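PDB 3FP0: trichothecene 15-O-acetyltransferase TRI3 from Fusarium sporotrichioides, which acetylates the 15-hydroxyl of trichothecene intermediates during the biosynthesis of mycotoxins such as T-2 toxin. Local coordinates for residues T337-R342 against C357-V362; V34-I39 against R412-E417; L276-I281 against I491-A496. All coordinates share one frame; numbering follows the deposited sequence.

In the fold
Interactions 1 and 2 both touch the bound trichothecene, and their centres lie 12 Å apart. S338 and A360 of interaction 1 approach its acetyl oxygen, and so does H414 of interaction 2, a residue known to bind 15-deacetylcalonectrin. The side chains of A360 and H414 are about 4 Å apart. Interaction 3 lies farther off, its centre 23 Å from that of interaction 1 and 24 Å from that of interaction 2. It still reaches the pocket, because the side chain of I492 comes within about 4 Å of the ligand. Along the chain, interaction 1 is nested inside the loops closed by the other two, whose segments alternate.

Interaction 1: T337-R342 against C357-V362. With FP0 ((3alpha)-15-hydroxy-12,13-epoxytrichothec-9-en-3-yl acetate), chain C.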
loop_
_atom_site.group_PDB
_atom_site.type_symbol
_atom_site.label_atom_id
_atom_site.label_comp_id
_atom_site.label_asym_id
_atom_site.label_seq_id
_atom_site.Cartn_x
_atom_site.Cartn_y
_atom_site.Cartn_z
ATOM N N THR A 337 8.631 -9.901 -5.888
ATOM C CA THR A 337 7.869 -8.677 -6.114
ATOM C C THR A 337 6.401 -8.990 -5.909
ATOM O O THR A 337 5.895 -9.991 -6.428
ATOM C CB THR A 337 8.088 -8.074 -7.519
ATOM O OG1 THR A 337 9.495 -7.880 -7.723
ATOM C CG2 THR A 337 7.437 -6.712 -7.643
ATOM N N SER A 338 5.726 -8.131 -5.159
ATOM C CA SER A 338 4.372 -8.429 -4.718
ATOM C C SER A 338 3.390 -8.119 -5.824
ATOM O O SER A 338 3.627 -7.259 -6.681
ATOM C CB SER A 338 4.015 -7.616 -3.471
ATOM O OG SER A 338 4.096 -6.243 -3.799
ATOM N N VAL A 339 2.277 -8.823 -5.780
ATOM C CA VAL A 339 1.213 -8.691 -6.748
ATOM C C VAL A 339 -0.164 -8.745 -6.018
ATOM O O VAL A 339 -0.350 -9.472 -5.026
ATOM C CB VAL A 339 1.347 -9.706 -7.983
ATOM C CG1 VAL A 339 2.857 -10.050 -8.331
ATOM C CG2 VAL A 339 0.603 -10.976 -7.786
ATOM N N ASP A 340 -1.093 -7.919 -6.476
ATOM C CA ASP A 340 -2.467 -7.988 -6.010
ATOM C C ASP A 340 -3.016 -9.432 -6.318
ATOM O O ASP A 340 -2.925 -9.941 -7.454
ATOM C CB ASP A 340 -3.270 -6.849 -6.676
ATOM C CG ASP A 340 -4.753 -6.961 -6.456
ATOM O OD1 ASP A 340 -5.169 -7.702 -5.567
ATOM O OD2 ASP A 340 -5.506 -6.292 -7.194
ATOM N N GLY A 341 -3.503 -10.100 -5.284
ATOM C CA GLY A 341 -3.960 -11.477 -5.393
ATOM C C GLY A 341 -5.441 -11.673 -5.666
ATOM O O GLY A 341 -5.923 -12.802 -5.684
ATOM N N ARG A 342 -6.177 -10.579 -5.837
ATOM C CA ARG A 342 -7.617 -10.633 -6.025
ATOM C C ARG A 342 -8.091 -11.435 -7.227
ATOM O O ARG A 342 -9.178 -11.997 -7.172
ATOM C CB ARG A 342 -8.215 -9.228 -6.052
ATOM C CG ARG A 342 -8.206 -8.588 -4.659
ATOM C CD ARG A 342 -8.520 -7.076 -4.731
ATOM N NE ARG A 342 -8.566 -6.462 -3.396
ATOM C CZ ARG A 342 -7.509 -6.236 -2.611
ATOM N NH1 ARG A 342 -6.275 -6.557 -2.996
ATOM N NH2 ARG A 342 -7.664 -5.686 -1.412
ATOM N N CYS A 357 -4.726 -8.770 0.464
ATOM C CA CYS A 357 -4.844 -9.859 -0.503
ATOM C C CYS A 357 -3.691 -9.760 -1.472
ATOM O O CYS A 357 -3.831 -9.206 -2.561
ATOM C CB CYS A 357 -6.182 -9.831 -1.252
ATOM S SG CYS A 357 -6.394 -11.284 -2.337
ATOM N N GLN A 358 -2.545 -10.285 -1.055
ATOM C CA GLN A 358 -1.317 -10.114 -1.784
ATOM C C GLN A 358 -0.667 -11.487 -2.054
ATOM O O GLN A 358 -0.800 -12.417 -1.286
ATOM C CB GLN A 358 -0.320 -9.251 -0.974
ATOM C CG GLN A 358 -0.771 -7.830 -0.814
ATOM C CD GLN A 358 -0.627 -7.071 -2.129
ATOM O OE1 GLN A 358 0.449 -7.098 -2.730
ATOM N NE2 GLN A 358 -1.716 -6.443 -2.610
ATOM N N THR A 359 0.061 -11.577 -3.147
ATOM C CA THR A 359 0.934 -12.687 -3.359
ATOM C C THR A 359 2.140 -12.082 -4.044
ATOM O O THR A 359 2.358 -10.883 -3.926
ATOM C CB THR A 359 0.248 -13.877 -4.110
ATOM O OG1 THR A 359 1.168 -14.992 -4.165
ATOM C CG2 THR A 359 -0.274 -13.490 -5.525
ATOM N N ALA A 360 2.907 -12.879 -4.782
ATOM C CA ALA A 360 4.222 -12.463 -5.240
ATOM C C ALA A 360 4.722 -13.311 -6.403
ATOM O O ALA A 360 4.255 -14.423 -6.616
ATOM C CB ALA A 360 5.246 -12.498 -4.091
ATOM N N ALA A 361 5.645 -12.729 -7.163
ATOM C CA ALA A 361 6.383 -13.390 -8.235
ATOM C C ALA A 361 7.842 -13.102 -8.011
ATOM O O ALA A 361 8.195 -12.241 -7.209
ATOM C CB ALA A 361 5.948 -12.848 -9.580
ATOM N N VAL A 362 8.715 -13.848 -8.694
ATOM C CA VAL A 362 10.152 -13.599 -8.624
ATOM C C VAL A 362 10.599 -13.061 -9.989
ATOM O O VAL A 362 10.555 -13.781 -10.992
ATOM C CB VAL A 362 10.954 -14.880 -8.220
ATOM C CG1 VAL A 362 12.488 -14.588 -8.133
ATOM C CG2 VAL A 362 10.416 -15.454 -6.869
HETATM C C2 FP0 C . 6.099 -7.567 2.088
HETATM C C6 FP0 C . 4.824 -5.152 0.970
HETATM C C5 FP0 C . 4.070 -6.503 1.242
HETATM C C4 FP0 C . 4.459 -7.591 0.232
HETATM C C3 FP0 C . 5.700 -8.327 0.812
HETATM C C11 FP0 C . 6.351 -5.387 0.877
HETATM C C10 FP0 C . 7.138 -4.070 1.044
HETATM C C9 FP0 C . 6.591 -2.925 1.546
HETATM C C8 FP0 C . 5.129 -2.799 1.895
HETATM C C12 FP0 C . 4.694 -7.160 2.493
HETATM C C13 FP0 C . 4.398 -6.718 3.895
HETATM O O4 FP0 C . 5.772 -9.776 -1.484
HETATM C C17 FP0 C . 6.773 -9.098 -1.268
HETATM C C18 FP0 C . 7.981 -8.944 -2.155
HETATM O O3 FP0 C . 6.822 -8.357 -0.065
HETATM O O2 FP0 C . 3.944 -7.999 3.369
HETATM O O1 FP0 C . 6.868 -6.376 1.808
HETATM C C14 FP0 C . 2.529 -6.376 1.241
HETATM C C7 FP0 C . 4.548 -4.182 2.141
HETATM C C15 FP0 C . 4.387 -4.616 -0.397
HETATM O O12 FP0 C . 3.203 -3.800 -0.364
HETATM C C16 FP0 C . 7.432 -1.704 1.757
HETATM O O HOH W 1 2.087 -4.911 -2.996
#
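The R342 guanidinium has C357 CB over one face, toward the rim, with NH1 3.7 Å from that CB. At its edge, in its plane, D340 OD1 forms a salt bridge 3.0 Å from R342 NH1. R342 NH1 and R342 N reach OD1 from opposite faces of the carboxylate, and the latter bond closes an Asx turn. R342 NH2 donates to F353 O. D190, probably the aspartate of the HxxxD motif of CoA-dependent acyltransferases, is a second acidic partner of R342 and also accepts from Q358 NE2.

This cluster sits at one end of a two-stranded antiparallel ribbon. T337 and A361 form one hydrogen-bonded pair, V339 and T359 the next; G341 N to C357 O (2.9 Å) adds a further bond. V339 and T359 lie side by side, and their CG2 atoms are tight at 3.5 Å. S338 and A360 point to the other face, toward the ligand. S338 CB is 3.4 Å from the ligand O4. The Q358 chain bends at chi2 (-73°), which turns its amide across to the 337-340 strand. One water then joins S338 OG, Q358 OE1 and ligand O12. The 15-hydroxyl, the acetylation site, is thus linked to both strands through it.

Interaction 2: V34-I39 against R412-E417; sequences VGAEAI and RVHNFE. With FP0 ((3alpha)-15-hydroxy-12,13-epoxytrichothec-9-en-3-yl acetate), chain C.
H414 turns its side chain toward G35 and A36. Its CB lies 3.4 Å from A36 N, and its ring extends past A36 CB toward the ligand. I39 comes at the ring at a slant, with CD1 3.6 Å from H414 CD2. The I39 side chain also crosses that of E417 obliquely, with CD1 3.6 Å from E417 OE1. The other carboxylate oxygen of E417 is bonded to Y263. The two ring nitrogens of H414 have different partners. ND1 meets a water at the ring edge (3.1 Å), and that water accepts from A36 N. NE2 makes a weak bond to the ligand acetyl oxygen O4 (3.2 Å), with an angle of only 121° at the hydrogen. The two contacts probably help to fix the ring rotation.

N415 has CG anti to its carbonyl carbon (chi1 -83°), which carries the amide to the V34-G35 backbone. There G35 N donates to N415 OD1 (2.9 Å) from above the amide plane, 47° out of it. V34 CG2 lies 3.9 Å from N415 ND2. The arrangement joins the 34-39 segment to helix 406-423 at the substrate site, where H414 binds the trichothecene.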
loop_
_atom_site.group_PDB
_atom_site.type_symbol
_atom_site.label_atom_id
_atom_site.label_comp_id
_atom_site.label_asym_id
_atom_site.label_seq_id
_atom_site.Cartn_x
_atom_site.Cartn_y
_atom_site.Cartn_z
ATOM N N VAL A 34 -3.013 -14.123 8.379
ATOM C CA VAL A 34 -2.412 -15.050 7.405
ATOM C C VAL A 34 -1.602 -14.349 6.301
ATOM O O VAL A 34 -1.900 -13.213 5.907
ATOM C CB VAL A 34 -3.501 -15.967 6.778
ATOM C CG1 VAL A 34 -4.543 -15.123 5.961
ATOM C CG2 VAL A 34 -2.871 -17.113 5.940
ATOM N N GLY A 35 -0.571 -15.034 5.810
ATOM C CA GLY A 35 0.183 -14.565 4.671
ATOM C C GLY A 35 0.839 -13.257 5.016
ATOM O O GLY A 35 1.364 -13.088 6.114
ATOM N N ALA A 36 0.777 -12.306 4.086
ATOM C CA ALA A 36 1.429 -10.997 4.310
ATOM C C ALA A 36 0.920 -10.293 5.562
ATOM O O ALA A 36 1.639 -9.460 6.121
ATOM C CB ALA A 36 1.245 -10.101 3.097
ATOM N N GLU A 37 -0.287 -10.618 6.032
ATOM C CA GLU A 37 -0.713 -10.034 7.333
ATOM C C GLU A 37 0.262 -10.388 8.457
ATOM O O GLU A 37 0.525 -9.572 9.336
ATOM C CB GLU A 37 -2.123 -10.474 7.728
ATOM C CG GLU A 37 -3.239 -9.944 6.801
ATOM C CD GLU A 37 -4.585 -10.629 7.052
ATOM O OE1 GLU A 37 -4.603 -11.731 7.648
ATOM O OE2 GLU A 37 -5.601 -10.095 6.580
ATOM N N ALA A 38 0.816 -11.599 8.411
ATOM C CA ALA A 38 1.644 -12.066 9.512
ATOM C C ALA A 38 2.965 -11.323 9.487
ATOM O O ALA A 38 3.568 -11.119 10.535
ATOM C CB ALA A 38 1.853 -13.574 9.433
ATOM N N ILE A 39 3.397 -10.905 8.293
ATOM C CA ILE A 39 4.614 -10.082 8.168
ATOM C C ILE A 39 4.377 -8.698 8.798
ATOM O O ILE A 39 5.106 -8.311 9.702
ATOM C CB ILE A 39 5.137 -9.912 6.706
ATOM C CG1 ILE A 39 5.461 -11.288 6.067
ATOM C CG2 ILE A 39 6.374 -8.940 6.698
ATOM C CD1 ILE A 39 5.790 -11.275 4.551
ATOM N N ARG A 412 1.185 -19.039 1.930
ATOM C CA ARG A 412 2.048 -20.011 2.536
ATOM C C ARG A 412 3.488 -19.502 2.682
ATOM O O ARG A 412 4.117 -19.710 3.703
ATOM C CB ARG A 412 1.997 -21.320 1.750
ATOM C CG ARG A 412 2.674 -22.493 2.502
ATOM C CD ARG A 412 2.651 -23.743 1.629
ATOM N NE ARG A 412 3.330 -24.895 2.219
ATOM C CZ ARG A 412 3.695 -25.981 1.529
ATOM N NH1 ARG A 412 3.463 -26.058 0.211
ATOM N NH2 ARG A 412 4.305 -26.982 2.154
ATOM N N VAL A 413 4.004 -18.829 1.668
ATOM C CA VAL A 413 5.367 -18.341 1.756
ATOM C C VAL A 413 5.482 -17.107 2.638
ATOM O O VAL A 413 6.506 -16.926 3.296
ATOM C CB VAL A 413 6.019 -18.106 0.391
ATOM C CG1 VAL A 413 6.027 -19.424 -0.410
ATOM C CG2 VAL A 413 5.340 -16.905 -0.372
ATOM N N HIS A 414 4.453 -16.255 2.659
ATOM C CA HIS A 414 4.499 -15.144 3.599
ATOM C C HIS A 414 4.328 -15.579 5.074
ATOM O O HIS A 414 4.925 -14.979 5.948
ATOM C CB HIS A 414 3.555 -13.999 3.174
ATOM C CG HIS A 414 4.015 -13.282 1.940
ATOM N ND1 HIS A 414 3.147 -12.701 1.050
ATOM C CD2 HIS A 414 5.257 -13.041 1.462
ATOM C CE1 HIS A 414 3.830 -12.120 0.076
ATOM N NE2 HIS A 414 5.115 -12.325 0.295
ATOM N N ASN A 415 3.535 -16.620 5.349
ATOM C CA ASN A 415 3.563 -17.271 6.682
ATOM C C ASN A 415 5.008 -17.645 7.078
ATOM O O ASN A 415 5.476 -17.311 8.157
ATOM C CB ASN A 415 2.687 -18.521 6.711
ATOM C CG ASN A 415 1.214 -18.212 6.947
ATOM O OD1 ASN A 415 0.849 -17.088 7.303
ATOM N ND2 ASN A 415 0.361 -19.197 6.696
ATOM N N PHE A 416 5.728 -18.297 6.165
ATOM C CA PHE A 416 7.122 -18.679 6.403
ATOM C C PHE A 416 8.009 -17.452 6.635
ATOM O O PHE A 416 8.813 -17.417 7.582
ATOM C CB PHE A 416 7.658 -19.525 5.230
ATOM C CG PHE A 416 9.163 -19.622 5.203
ATOM C CD1 PHE A 416 9.831 -20.614 5.928
ATOM C CD2 PHE A 416 9.922 -18.697 4.478
ATOM C CE1 PHE A 416 11.238 -20.681 5.910
ATOM C CE2 PHE A 416 11.325 -18.744 4.470
ATOM C CZ PHE A 416 11.986 -19.734 5.181
ATOM N N GLU A 417 7.845 -16.428 5.788
ATOM C CA GLU A 417 8.647 -15.206 5.885
ATOM C C GLU A 417 8.429 -14.468 7.192
ATOM O O GLU A 417 9.388 -13.867 7.726
ATOM C CB GLU A 417 8.342 -14.275 4.710
ATOM C CG GLU A 417 9.271 -13.081 4.538
ATOM C CD GLU A 417 9.084 -12.347 3.229
ATOM O OE1 GLU A 417 8.225 -12.767 2.383
ATOM O OE2 GLU A 417 9.826 -11.332 3.055
HETATM C C2 FP0 C . 6.099 -7.567 2.088
HETATM C C6 FP0 C . 4.824 -5.152 0.970
HETATM C C5 FP0 C . 4.070 -6.503 1.242
HETATM C C4 FP0 C . 4.459 -7.591 0.232
HETATM C C3 FP0 C . 5.700 -8.327 0.812
HETATM C C11 FP0 C . 6.351 -5.387 0.877
HETATM C C10 FP0 C . 7.138 -4.070 1.044
HETATM C C9 FP0 C . 6.591 -2.925 1.546
HETATM C C8 FP0 C . 5.129 -2.799 1.895
HETATM C C12 FP0 C . 4.694 -7.160 2.493
HETATM C C13 FP0 C . 4.398 -6.718 3.895
HETATM O O4 FP0 C . 5.772 -9.776 -1.484
HETATM C C17 FP0 C . 6.773 -9.098 -1.268
HETATM C C18 FP0 C . 7.981 -8.944 -2.155
HETATM O O3 FP0 C . 6.822 -8.357 -0.065
HETATM O O2 FP0 C . 3.944 -7.999 3.369
HETATM O O1 FP0 C . 6.868 -6.376 1.808
HETATM C C14 FP0 C . 2.529 -6.376 1.241
HETATM C C7 FP0 C . 4.548 -4.182 2.141
HETATM C C15 FP0 C . 4.387 -4.616 -0.397
HETATM O O12 FP0 C . 3.203 -3.800 -0.364
HETATM C C16 FP0 C . 7.432 -1.704 1.757
HETATM O O HOH W 2 0.064 -13.197 1.260
#

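Interaction 3: L276-I281 against I491-A496. With GLC (alpha-D-glucopyranose), chain B.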
loop_
_atom_site.group_PDB
_atom_site.type_symbol
_atom_site.label_atom_id
_atom_site.label_comp_id
_atom_site.label_asym_id
_atom_site.label_seq_id
_atom_site.Cartn_x
_atom_site.Cartn_y
_atom_site.Cartn_z
ATOM N N LEU A 276 14.748 7.426 11.214
ATOM C CA LEU A 276 13.405 7.838 10.802
ATOM C C LEU A 276 13.025 7.399 9.405
ATOM O O LEU A 276 13.882 7.391 8.515
ATOM C CB LEU A 276 13.232 9.364 10.931
ATOM C CG LEU A 276 13.299 9.874 12.370
ATOM C CD1 LEU A 276 13.580 11.340 12.370
ATOM C CD2 LEU A 276 11.996 9.612 13.056
ATOM N N PRO A 277 11.734 7.024 9.223
ATOM C CA PRO A 277 11.138 6.727 7.898
ATOM C C PRO A 277 11.041 7.998 7.076
ATOM O O PRO A 277 10.661 9.055 7.604
ATOM C CB PRO A 277 9.725 6.204 8.243
ATOM C CG PRO A 277 9.435 6.849 9.601
ATOM C CD PRO A 277 10.735 6.902 10.318
ATOM N N ARG A 278 11.437 7.906 5.812
ATOM C CA ARG A 278 11.459 9.049 4.931
ATOM C C ARG A 278 10.949 8.638 3.555
ATOM O O ARG A 278 10.899 7.464 3.230
ATOM C CB ARG A 278 12.884 9.626 4.783
ATOM C CG ARG A 278 13.579 10.149 6.069
ATOM C CD ARG A 278 12.834 11.327 6.682
ATOM N NE ARG A 278 13.509 11.828 7.880
ATOM C CZ ARG A 278 13.035 12.806 8.653
ATOM N NH1 ARG A 278 11.872 13.391 8.357
ATOM N NH2 ARG A 278 13.720 13.200 9.729
ATOM N N CYS A 279 10.667 9.622 2.710
ATOM C CA CYS A 279 10.185 9.352 1.365
ATOM C C CYS A 279 10.640 10.495 0.433
ATOM O O CYS A 279 10.615 11.655 0.823
ATOM C CB CYS A 279 8.669 9.203 1.384
ATOM S SG CYS A 279 7.864 8.849 -0.191
ATOM N N VAL A 280 11.123 10.129 -0.757
ATOM C CA VAL A 280 11.405 11.063 -1.857
ATOM C C VAL A 280 10.401 10.736 -2.973
ATOM O O VAL A 280 10.135 9.569 -3.229
ATOM C CB VAL A 280 12.853 10.875 -2.390
ATOM C CG1 VAL A 280 13.227 11.963 -3.425
ATOM C CG2 VAL A 280 13.851 10.851 -1.238
ATOM N N ILE A 281 9.852 11.761 -3.614
ATOM C CA ILE A 281 8.752 11.585 -4.572
ATOM C C ILE A 281 9.141 12.282 -5.877
ATOM O O ILE A 281 9.774 13.384 -5.866
ATOM C CB ILE A 281 7.445 12.245 -4.029
ATOM C CG1 ILE A 281 7.005 11.649 -2.678
ATOM C CG2 ILE A 281 6.281 12.186 -5.082
ATOM C CD1 ILE A 281 5.950 12.536 -1.964
ATOM N N ILE A 491 10.270 6.748 -3.313
ATOM C CA ILE A 491 11.146 5.775 -2.691
ATOM C C ILE A 491 11.069 6.001 -1.188
ATOM O O ILE A 491 11.267 7.116 -0.706
ATOM C CB ILE A 491 12.623 5.857 -3.154
ATOM C CG1 ILE A 491 12.738 5.778 -4.680
ATOM C CG2 ILE A 491 13.473 4.780 -2.443
ATOM C CD1 ILE A 491 14.181 5.571 -5.239
ATOM N N ILE A 492 10.703 4.945 -0.458
ATOM C CA ILE A 492 10.802 4.945 1.008
ATOM C C ILE A 492 12.145 4.374 1.477
ATOM O O ILE A 492 12.715 3.474 0.873
ATOM C CB ILE A 492 9.576 4.259 1.695
ATOM C CG1 ILE A 492 9.596 2.716 1.488
ATOM C CG2 ILE A 492 8.270 4.969 1.202
ATOM C CD1 ILE A 492 8.345 1.942 2.085
ATOM N N TYR A 493 12.659 4.941 2.545
ATOM C CA TYR A 493 13.986 4.583 3.047
ATOM C C TYR A 493 14.008 5.030 4.475
ATOM O O TYR A 493 13.244 5.944 4.867
ATOM C CB TYR A 493 15.132 5.242 2.207
ATOM C CG TYR A 493 15.304 6.724 2.379
ATOM C CD1 TYR A 493 16.290 7.251 3.224
ATOM C CD2 TYR A 493 14.444 7.625 1.716
ATOM C CE1 TYR A 493 16.429 8.657 3.377
ATOM C CE2 TYR A 493 14.565 8.970 1.861
ATOM C CZ TYR A 493 15.562 9.492 2.683
ATOM O OH TYR A 493 15.642 10.863 2.825
ATOM N N ASN A 494 14.819 4.354 5.277
ATOM C CA ASN A 494 15.081 4.816 6.630
ATOM C C ASN A 494 16.346 5.669 6.669
ATOM O O ASN A 494 17.376 5.265 6.103
ATOM C CB ASN A 494 15.170 3.625 7.598
ATOM C CG ASN A 494 15.076 4.066 9.017
ATOM O OD1 ASN A 494 16.069 4.465 9.588
ATOM N ND2 ASN A 494 13.864 4.068 9.576
ATOM N N ASP A 495 16.280 6.855 7.290
ATOM C CA ASP A 495 17.446 7.798 7.190
ATOM C C ASP A 495 18.707 7.491 8.038
ATOM O O ASP A 495 19.668 8.246 7.997
ATOM C CB ASP A 495 17.045 9.283 7.278
ATOM C CG ASP A 495 16.581 9.693 8.657
ATOM O OD1 ASP A 495 16.733 8.933 9.637
ATOM O OD2 ASP A 495 16.047 10.799 8.772
ATOM N N ALA A 496 18.705 6.385 8.783
ATOM C CA ALA A 496 19.940 5.814 9.342
ATOM C C ALA A 496 20.720 5.119 8.225
ATOM O O ALA A 496 21.960 5.044 8.269
ATOM C CB ALA A 496 19.628 4.825 10.425
HETATM C C1 GLC B . 10.187 17.149 -10.061
HETATM C C2 GLC B . 9.706 18.255 -9.082
HETATM C C3 GLC B . 10.324 18.165 -7.681
HETATM C C4 GLC B . 10.558 16.700 -7.348
HETATM C C5 GLC B . 11.695 16.292 -8.270
HETATM C C6 GLC B . 12.197 14.899 -7.952
HETATM O O2 GLC B . 9.906 19.572 -9.594
HETATM O O3 GLC B . 9.431 18.759 -6.774
HETATM O O4 GLC B . 10.815 16.483 -5.972
HETATM O O5 GLC B . 11.346 16.408 -9.647
HETATM O O6 GLC B . 13.403 15.110 -7.267
#
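D495 has CG between its backbone N and carbonyl carbon (chi1 70°), which turns the carboxylate back to the L276-I281 segment. R278 bends at chi2 (-63°) and brings NE to meet it. The salt bridge R278 NE to D495 OD2 is 2.9 Å long and nearly straight. OD2 lies in the guanidinium plane, but NE stands above the carboxylate plane, and the two planes are 52° apart. The other oxygen, D495 OD1, accepts from L276 N at 2.9 Å, also from above the carboxylate plane. R278 NH1 has a second acidic partner, E143 of helix 134-147.

Y493 lies next to R278. R278 CB sits over one face of its ring, 3.7 Å from the centroid, in a CH-pi contact. In the conformer described, V280 CG2 also touches the ring, though a second conformer makes this uncertain.

The segments belong to the outer strand 277-283 and its neighbour 486-494 in a five-stranded mixed sheet. They run antiparallel. R278 pairs with Y493 and V280 with I491 as hydrogen-bonded pairs. C279 and I492 form the non-hydrogen-bonded pair between them, and P277 with N494 follows on the side toward D495. D495 N to L276 O (2.7 Å) continues the ladder beyond the strand ends.

The face bearing V280, I491 and Y493 is packed by helix 500-516. On the opposite face, C279 SG lies near I492 CG2 in one of its two conformers, and helix 134-147 meets C279 through W138. I492 also touches the bound trichothecene. At the far end, I281 O accepts a weak bond from O4 of a bound glucose (3.3 Å).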